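Local coordinates for protein ArtJ (Geobacillus stearothermophilus, PDB 2PVU) that binds the basic amino acids arginine, lysine and histidine and probably delivers them to its cognate ATP-binding cassette transporter, at residues V64-D69 against T254-K259; Q97-D102 against I229-S234; G147-V152 against G169-K174. One frame throughout, in Å; residues are numbered along the deposited sequence.

Interaction 1. Residues V64-D69 against T254-K259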
loop_
_atom_site.group_PDB
_atom_site.type_symbol
_atom_site.label_atom_id
_atom_site.label_comp_id
_atom_site.label_asym_id
_atom_site.label_seq_id
_atom_site.Cartn_x
_atom_site.Cartn_y
_atom_site.Cartn_z
ATOM N N VAL A 64 3.717 9.203 -9.334
ATOM C CA VAL A 64 2.455 8.877 -10.044
ATOM C C VAL A 64 1.780 7.670 -9.397
ATOM O O VAL A 64 2.417 6.943 -8.622
ATOM C CB VAL A 64 2.712 8.609 -11.561
ATOM C CG1 VAL A 64 3.299 9.854 -12.221
ATOM C CG2 VAL A 64 3.623 7.376 -11.776
ATOM N N GLY A 65 0.505 7.449 -9.717
ATOM C CA GLY A 65 -0.145 6.226 -9.314
ATOM C C GLY A 65 -1.568 6.431 -8.835
ATOM O O GLY A 65 -2.095 7.590 -8.799
ATOM N N PHE A 66 -2.209 5.309 -8.521
ATOM C CA PHE A 66 -3.603 5.374 -8.104
ATOM C C PHE A 66 -3.797 6.247 -6.846
ATOM O O PHE A 66 -4.732 7.080 -6.766
ATOM C CB PHE A 66 -4.129 3.958 -7.858
ATOM C CG PHE A 66 -5.507 3.922 -7.261
ATOM C CD1 PHE A 66 -6.619 3.919 -8.079
ATOM C CD2 PHE A 66 -5.683 3.909 -5.851
ATOM C CE1 PHE A 66 -7.951 3.916 -7.549
ATOM C CE2 PHE A 66 -7.011 3.897 -5.289
ATOM C CZ PHE A 66 -8.137 3.886 -6.130
ATOM N N ASP A 67 -2.941 6.035 -5.850
ATOM C CA ASP A 67 -3.038 6.815 -4.620
ATOM C C ASP A 67 -2.784 8.279 -4.938
ATOM O O ASP A 67 -3.382 9.151 -4.315
ATOM C CB ASP A 67 -2.000 6.377 -3.571
ATOM C CG ASP A 67 -2.442 5.194 -2.736
ATOM O OD1 ASP A 67 -3.657 4.805 -2.738
ATOM O OD2 ASP A 67 -1.540 4.689 -1.998
ATOM N N VAL A 68 -1.871 8.565 -5.863
ATOM C CA VAL A 68 -1.609 9.966 -6.268
ATOM C C VAL A 68 -2.848 10.651 -6.840
ATOM O O VAL A 68 -3.180 11.778 -6.449
ATOM C CB VAL A 68 -0.406 10.094 -7.232
ATOM C CG1 VAL A 68 -0.129 11.572 -7.600
ATOM C CG2 VAL A 68 0.843 9.419 -6.597
ATOM N N ASP A 69 -3.528 9.990 -7.777
ATOM C CA ASP A 69 -4.680 10.587 -8.442
ATOM C C ASP A 69 -5.830 10.690 -7.448
ATOM O O ASP A 69 -6.583 11.650 -7.469
ATOM C CB ASP A 69 -5.138 9.759 -9.638
ATOM C CG ASP A 69 -4.167 9.816 -10.806
ATOM O OD1 ASP A 69 -3.257 10.681 -10.804
ATOM O OD2 ASP A 69 -4.339 8.988 -11.727
ATOM N N THR A 254 -14.383 5.928 -9.476
ATOM C CA THR A 254 -14.343 4.893 -10.517
ATOM C C THR A 254 -13.576 5.241 -11.784
ATOM O O THR A 254 -12.961 4.335 -12.371
ATOM C CB THR A 254 -15.650 4.109 -10.752
ATOM O OG1 THR A 254 -16.113 4.202 -12.118
ATOM C CG2 THR A 254 -16.655 4.412 -9.751
ATOM N N GLU A 255 -13.576 6.516 -12.188
ATOM C CA GLU A 255 -12.721 6.955 -13.317
ATOM C C GLU A 255 -11.244 6.674 -13.012
ATOM O O GLU A 255 -10.539 6.104 -13.852
ATOM C CB GLU A 255 -12.882 8.441 -13.652
ATOM C CG GLU A 255 -14.247 8.897 -14.128
ATOM C CD GLU A 255 -14.372 10.441 -14.095
ATOM O OE1 GLU A 255 -13.308 11.134 -13.989
ATOM O OE2 GLU A 255 -15.521 10.962 -14.165
ATOM N N ILE A 256 -10.782 7.078 -11.823
ATOM C CA ILE A 256 -9.405 6.821 -11.381
ATOM C C ILE A 256 -9.125 5.312 -11.309
ATOM O O ILE A 256 -8.091 4.842 -11.801
ATOM C CB ILE A 256 -9.098 7.476 -10.018
ATOM C CG1 ILE A 256 -9.302 8.996 -10.119
ATOM C CG2 ILE A 256 -7.637 7.153 -9.625
ATOM C CD1 ILE A 256 -9.354 9.728 -8.755
ATOM N N TYR A 257 -10.037 4.564 -10.687
ATOM C CA TYR A 257 -9.898 3.105 -10.578
ATOM C C TYR A 257 -9.753 2.448 -11.956
ATOM O O TYR A 257 -8.904 1.578 -12.180
ATOM C CB TYR A 257 -11.093 2.492 -9.832
ATOM C CG TYR A 257 -10.862 1.040 -9.531
ATOM C CD1 TYR A 257 -10.233 0.638 -8.326
ATOM C CD2 TYR A 257 -11.214 0.053 -10.459
ATOM C CE1 TYR A 257 -10.007 -0.719 -8.073
ATOM C CE2 TYR A 257 -10.965 -1.285 -10.228
ATOM C CZ TYR A 257 -10.399 -1.669 -9.030
ATOM O OH TYR A 257 -10.184 -3.018 -8.848
ATOM N N LYS A 258 -10.603 2.850 -12.892
ATOM C CA LYS A 258 -10.539 2.281 -14.231
ATOM C C LYS A 258 -9.243 2.636 -14.970
ATOM O O LYS A 258 -8.710 1.819 -15.743
ATOM C CB LYS A 258 -11.731 2.741 -15.045
ATOM C CG LYS A 258 -13.040 2.112 -14.577
ATOM C CD LYS A 258 -14.097 2.202 -15.665
ATOM C CE LYS A 258 -14.753 3.572 -15.742
ATOM N NZ LYS A 258 -15.826 3.613 -16.791
ATOM N N LYS A 259 -8.777 3.868 -14.780
ATOM C CA LYS A 259 -7.479 4.302 -15.315
ATOM C C LYS A 259 -6.403 3.296 -14.948
ATOM O O LYS A 259 -5.677 2.814 -15.815
ATOM C CB LYS A 259 -7.106 5.694 -14.783
ATOM C CG LYS A 259 -5.849 6.285 -15.412
ATOM C CD LYS A 259 -5.502 7.620 -14.750
ATOM C CE LYS A 259 -4.150 8.111 -15.234
ATOM N NZ LYS A 259 -3.650 9.237 -14.383
#
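Phe66 and Asp69, one turn apart on helix 66-78, face Ile256, Tyr257 and Lys259 of helix 252-261, a helix-to-helix contact that ties an early helix of this periplasmic-binding-protein type fold to its last one. The Phe66 ring and the Ile256 side chain cross at about a right angle, with ring atom CD1 3.7 Å from Ile256 CG2. With its CG anti to the backbone N (chi1 173°), Phe66 reaches across to the other helix and brings its edge against the backbone of Tyr257, CE1 lying 3.7 Å from Tyr257 CA. Ile256 CG2 also meets Asp69 CB at 3.6 Å, so this one methyl touches both residues of the facing turn. Beside the apolar contacts the extended Lys259 chain crosses the Asp69 carboxylate at roughly ninety degrees and ends in a salt bridge. Trp260 NE1 gives the same OD2 a second hydrogen bond. An asparagine in place of Asp69 would probably leave the Lys259 ammonium without its counter-charge. Phe125, of strand 125-134, meets Phe66 edge-to-face. In the bridge itself, Lys259 NZ stands 2.8 Å from Asp69 OD2, on its syn side and 21° out of the carboxylate plane.

Interaction 2. Residues Q97-D102 against I229-S234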
loop_
_atom_site.group_PDB
_atom_site.type_symbol
_atom_site.label_atom_id
_atom_site.label_comp_id
_atom_site.label_asym_id
_atom_site.label_seq_id
_atom_site.Cartn_x
_atom_site.Cartn_y
_atom_site.Cartn_z
ATOM N N GLN A 97 4.222 10.416 13.542
ATOM C CA GLN A 97 4.294 10.493 15.002
ATOM C C GLN A 97 4.781 11.883 15.536
ATOM O O GLN A 97 4.227 12.407 16.508
ATOM C CB GLN A 97 5.182 9.374 15.559
ATOM C CG GLN A 97 4.631 7.944 15.438
ATOM C CD GLN A 97 5.172 6.970 16.525
ATOM O OE1 GLN A 97 4.921 5.749 16.460
ATOM N NE2 GLN A 97 5.891 7.501 17.520
ATOM N N SER A 98 5.801 12.456 14.903
ATOM C CA SER A 98 6.301 13.787 15.252
ATOM C C SER A 98 5.418 14.934 14.725
ATOM O O SER A 98 5.604 16.116 15.117
ATOM C CB SER A 98 7.706 13.948 14.687
ATOM O OG SER A 98 7.643 14.006 13.265
ATOM N N LYS A 99 4.468 14.586 13.852
ATOM C CA LYS A 99 3.590 15.515 13.108
ATOM C C LYS A 99 4.355 16.412 12.114
ATOM O O LYS A 99 3.829 17.436 11.650
ATOM C CB LYS A 99 2.670 16.355 14.028
ATOM C CG LYS A 99 1.875 15.555 15.059
ATOM C CD LYS A 99 1.102 16.490 15.993
ATOM C CE LYS A 99 0.380 15.736 17.097
ATOM N NZ LYS A 99 0.219 16.618 18.318
ATOM N N GLU A 100 5.569 16.003 11.737
ATOM C CA GLU A 100 6.261 16.698 10.651
ATOM C C GLU A 100 5.524 16.505 9.324
ATOM O O GLU A 100 5.551 17.380 8.446
ATOM C CB GLU A 100 7.729 16.257 10.528
ATOM C CG GLU A 100 8.505 17.246 9.649
ATOM C CD GLU A 100 9.991 16.995 9.604
ATOM O OE1 GLU A 100 10.469 15.978 10.163
ATOM O OE2 GLU A 100 10.678 17.839 8.982
ATOM N N VAL A 101 4.852 15.359 9.180
ATOM C CA VAL A 101 3.990 15.124 8.060
ATOM C C VAL A 101 2.552 15.129 8.616
ATOM O O VAL A 101 2.312 14.600 9.727
ATOM C CB VAL A 101 4.425 13.791 7.401
ATOM C CG1 VAL A 101 3.349 13.163 6.637
ATOM C CG2 VAL A 101 5.674 14.012 6.559
ATOM N N ASP A 102 1.627 15.750 7.886
ATOM C CA ASP A 102 0.252 15.930 8.364
ATOM C C ASP A 102 -0.669 14.741 8.026
ATOM O O ASP A 102 -1.748 14.585 8.623
ATOM C CB ASP A 102 -0.357 17.186 7.743
ATOM C CG ASP A 102 0.376 18.441 8.166
ATOM O OD1 ASP A 102 0.673 18.588 9.376
ATOM O OD2 ASP A 102 0.703 19.233 7.275
ATOM N N ILE A 229 -3.873 8.057 6.214
ATOM C CA ILE A 229 -3.469 7.991 7.628
ATOM C C ILE A 229 -3.084 9.382 8.145
ATOM O O ILE A 229 -2.677 10.247 7.374
ATOM C CB ILE A 229 -2.304 7.005 7.786
ATOM C CG1 ILE A 229 -1.998 6.719 9.262
ATOM C CG2 ILE A 229 -1.024 7.570 7.104
ATOM C CD1 ILE A 229 -0.988 5.608 9.455
ATOM N N PHE A 230 -3.275 9.606 9.445
ATOM C CA PHE A 230 -3.111 10.940 10.052
ATOM C C PHE A 230 -2.487 10.760 11.405
ATOM O O PHE A 230 -2.688 9.718 12.035
ATOM C CB PHE A 230 -4.485 11.611 10.289
ATOM C CG PHE A 230 -5.322 11.754 9.036
ATOM C CD1 PHE A 230 -5.110 12.820 8.158
ATOM C CD2 PHE A 230 -6.264 10.809 8.732
ATOM C CE1 PHE A 230 -5.884 12.958 6.953
ATOM C CE2 PHE A 230 -7.045 10.917 7.543
ATOM C CZ PHE A 230 -6.840 11.968 6.657
ATOM N N PRO A 231 -1.792 11.809 11.894
ATOM C CA PRO A 231 -1.445 11.770 13.301
ATOM C C PRO A 231 -2.736 11.689 14.108
ATOM O O PRO A 231 -3.795 12.180 13.690
ATOM C CB PRO A 231 -0.782 13.127 13.559
ATOM C CG PRO A 231 -0.256 13.590 12.158
ATOM C CD PRO A 231 -1.325 13.031 11.204
ATOM N N LYS A 232 -2.630 11.063 15.265
ATOM C CA LYS A 232 -3.725 10.928 16.198
ATOM C C LYS A 232 -4.350 12.290 16.495
ATOM O O LYS A 232 -3.638 13.283 16.698
ATOM C CB LYS A 232 -3.182 10.247 17.454
ATOM C CG LYS A 232 -4.209 9.833 18.492
ATOM C CD LYS A 232 -5.203 8.860 17.934
ATOM C CE LYS A 232 -4.647 7.460 17.840
ATOM N NZ LYS A 232 -5.791 6.621 17.401
ATOM N N ASN A 233 -5.682 12.350 16.468
ATOM C CA ASN A 233 -6.431 13.603 16.743
ATOM C C ASN A 233 -6.301 14.699 15.655
ATOM O O ASN A 233 -6.538 15.874 15.891
ATOM C CB ASN A 233 -6.102 14.160 18.138
ATOM C CG ASN A 233 -6.296 13.113 19.252
ATOM O OD1 ASN A 233 -7.164 12.229 19.159
ATOM N ND2 ASN A 233 -5.489 13.218 20.312
ATOM N N SER A 234 -5.946 14.301 14.447
ATOM C CA SER A 234 -5.876 15.236 13.335
ATOM C C SER A 234 -7.197 15.925 13.020
ATOM O O SER A 234 -8.243 15.266 12.887
ATOM C CB SER A 234 -5.424 14.486 12.079
ATOM O OG SER A 234 -5.600 15.283 10.910
HETATM O O HOH W 1 -3.050 16.097 10.388
#
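The carbonyl oxygen of Asp102 takes a 2.7 Å hydrogen bond from a water, and the same water lies 2.7 Å from Ser234 OG, bridging the two segments. The contact joins the exit of helix 89-98 to the type II beta turn from Pro231 to Ser234, at the end region of strand 224-231 in this two-lobed solute-binding fold. Pro231 is the side chain in the middle. Its ring sits against the backbone of 101-102, with CD 3.0 Å from Asp102 O and CG 3.7 Å from Val101 O. The second of these oxygens is buried with no polar partner in the model, whereas the first has its water. Phe230 adds a ring edge: Asp102 O lies at the edge of the Phe230 ring, near its plane, 3.8 Å from CD1. Over the other end of the proline, Lys99 contributes aliphatic carbon: its chain runs on extended past CG, and CG rests 3.9 Å from Pro231 CB. Lys99 has positive phi (65°), the step by which the chain leaves the helix. The Asp102 side chain leaves the backbone pointing away from the turn, and its OD2 accepts from Val45 N, linking the segment to strand 44-48. Ser234 serves twice, since its OG also caps Leu236 N at the approach to helix 237-249. Within the turn the closing bond is weak, Ser234 N to Pro231 O at 3.1 Å.

Interaction 3. Residues G147-V152 against G169-K174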
loop_
_atom_site.group_PDB
_atom_site.type_symbol
_atom_site.label_atom_id
_atom_site.label_comp_id
_atom_site.label_asym_id
_atom_site.label_seq_id
_atom_site.Cartn_x
_atom_site.Cartn_y
_atom_site.Cartn_z
ATOM N N GLY A 147 10.020 -23.257 6.273
ATOM C CA GLY A 147 11.438 -23.544 6.100
ATOM C C GLY A 147 12.121 -22.776 4.979
ATOM O O GLY A 147 13.333 -22.937 4.773
ATOM N N LYS A 148 11.354 -21.976 4.236
ATOM C CA LYS A 148 11.886 -21.209 3.105
ATOM C C LYS A 148 12.156 -19.759 3.494
ATOM O O LYS A 148 11.636 -19.267 4.488
ATOM C CB LYS A 148 10.906 -21.233 1.928
ATOM C CG LYS A 148 10.627 -22.644 1.370
ATOM C CD LYS A 148 9.807 -22.554 0.064
ATOM C CE LYS A 148 9.356 -23.938 -0.449
ATOM N NZ LYS A 148 10.543 -24.642 -0.988
ATOM N N THR A 149 12.944 -19.058 2.691
ATOM C CA THR A 149 13.266 -17.671 3.026
ATOM C C THR A 149 12.248 -16.777 2.357
ATOM O O THR A 149 11.955 -16.954 1.173
ATOM C CB THR A 149 14.653 -17.316 2.559
ATOM O OG1 THR A 149 14.734 -17.625 1.166
ATOM C CG2 THR A 149 15.670 -18.203 3.266
ATOM N N ILE A 150 11.693 -15.829 3.120
ATOM C CA ILE A 150 10.600 -14.993 2.635
ATOM C C ILE A 150 11.055 -13.528 2.673
ATOM O O ILE A 150 11.504 -13.046 3.693
ATOM C CB ILE A 150 9.313 -15.156 3.510
ATOM C CG1 ILE A 150 8.870 -16.627 3.553
ATOM C CG2 ILE A 150 8.147 -14.341 2.962
ATOM C CD1 ILE A 150 7.916 -16.907 4.678
ATOM N N GLY A 151 10.904 -12.811 1.568
ATOM C CA GLY A 151 11.200 -11.407 1.584
ATOM C C GLY A 151 9.927 -10.587 1.787
ATOM O O GLY A 151 8.879 -10.898 1.210
ATOM N N VAL A 152 10.031 -9.533 2.603
ATOM C CA VAL A 152 8.906 -8.624 2.855
ATOM C C VAL A 152 9.437 -7.213 2.987
ATOM O O VAL A 152 10.633 -7.004 3.260
ATOM C CB VAL A 152 8.161 -8.960 4.177
ATOM C CG1 VAL A 152 7.404 -10.299 4.059
ATOM C CG2 VAL A 152 9.143 -8.953 5.378
ATOM N N GLY A 169 11.938 -14.752 12.893
ATOM C CA GLY A 169 13.267 -15.351 12.764
ATOM C C GLY A 169 14.023 -14.852 11.546
ATOM O O GLY A 169 13.460 -14.091 10.750
ATOM N N PRO A 170 15.302 -15.282 11.398
ATOM C CA PRO A 170 16.154 -14.916 10.254
ATOM C C PRO A 170 15.629 -15.313 8.865
ATOM O O PRO A 170 16.048 -14.681 7.889
ATOM C CB PRO A 170 17.489 -15.625 10.544
ATOM C CG PRO A 170 17.161 -16.702 11.552
ATOM C CD PRO A 170 16.025 -16.143 12.367
ATOM N N HIS A 171 14.745 -16.318 8.759
ATOM C CA HIS A 171 14.201 -16.681 7.445
ATOM C C HIS A 171 13.297 -15.607 6.819
ATOM O O HIS A 171 13.010 -15.640 5.625
ATOM C CB HIS A 171 13.488 -18.033 7.468
ATOM C CG HIS A 171 14.424 -19.200 7.566
ATOM N ND1 HIS A 171 13.990 -20.490 7.793
ATOM C CD2 HIS A 171 15.779 -19.263 7.522
ATOM C CE1 HIS A 171 15.034 -21.301 7.848
ATOM N NE2 HIS A 171 16.131 -20.581 7.691
ATOM N N ILE A 172 12.858 -14.657 7.626
ATOM C CA ILE A 172 12.057 -13.566 7.125
ATOM C C ILE A 172 13.028 -12.427 6.892
ATOM O O ILE A 172 13.658 -11.943 7.825
ATOM C CB ILE A 172 10.945 -13.184 8.126
ATOM C CG1 ILE A 172 10.010 -14.401 8.316
ATOM C CG2 ILE A 172 10.230 -11.892 7.665
ATOM C CD1 ILE A 172 8.935 -14.198 9.370
ATOM N N LYS A 173 13.202 -12.058 5.637
ATOM C CA LYS A 173 14.139 -11.014 5.294
ATOM C C LYS A 173 13.361 -9.724 5.031
ATOM O O LYS A 173 12.413 -9.713 4.244
ATOM C CB LYS A 173 14.944 -11.380 4.052
ATOM C CG LYS A 173 15.579 -12.782 4.071
ATOM C CD LYS A 173 16.691 -12.833 5.072
ATOM C CE LYS A 173 17.533 -14.099 4.937
ATOM N NZ LYS A 173 18.400 -14.140 6.156
ATOM N N LYS A 174 13.779 -8.644 5.681
ATOM C CA LYS A 174 13.010 -7.396 5.665
ATOM C C LYS A 174 13.744 -6.323 4.881
ATOM O O LYS A 174 14.972 -6.130 5.102
ATOM C CB LYS A 174 12.754 -6.916 7.105
ATOM C CG LYS A 174 11.992 -7.886 7.997
ATOM C CD LYS A 174 12.168 -7.481 9.454
ATOM C CE LYS A 174 11.472 -8.425 10.416
ATOM N NZ LYS A 174 11.944 -9.823 10.317
#
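Ile150 and Val152 pair with Ile172 and Lys174 as neighbouring parallel strands, the two strands of a beta-alpha-beta crossover. The tight part is the backbone. Ile150 N gives a 2.8 Å bond to His171 O, Ile150 O accepts from Lys173 N at 2.8 Å, and Val152 N closes on Lys173 O at 2.9 Å. All three are nearly straight, the last least so at 157°. On the face that carries Ile150, Val152 and Ile172, Val152 CG2 lies 3.9 Å from Ile172 CG2, the two branched side chains slanting across each other. Val152 turns that methyl in between its own N and carbonyl carbon, which also brings it near Lys173 O and the CG of Lys174. Toward the start of the strands the packing gives way to solvent. The exposed His171 ring lies obliquely by the backbone of Gly147 and Lys148, its CE1 no nearer than 3.9 Å to Gly147 O. Lys173, on the sheet face away from the isoleucines, bends at chi2 (-70°) and folds back so that NZ bonds Pro170 O at 3.0 Å. Helix 157-166, the connection between the strands, covers the isoleucine face, with Phe166 on Ile150 and Glu163 on Ile172, while strand 192-196 flanks strand 150-153 through backbone bonds to Gly151.

Interactions 1 and 2 are mostly buried, whereas interaction 3 is partly buried and opens to solvent at the start of its strands. Their centres lie far apart, about 24 Å between the centres of interactions 1 and 2, and interactions 1 and 3 sit on opposite sides of the chain's centre. Interactions 2 and 3 reach the same mixed sheet, through strand 224-231 and through strands 150-153 and 172-175. The chemistry follows the elements joined: helix against helix uses apolar side chains with a salt bridge to an exposed lysine, turn against helix exit uses a proline and a bridging water, and strand against strand uses main-chain hydrogen bonds.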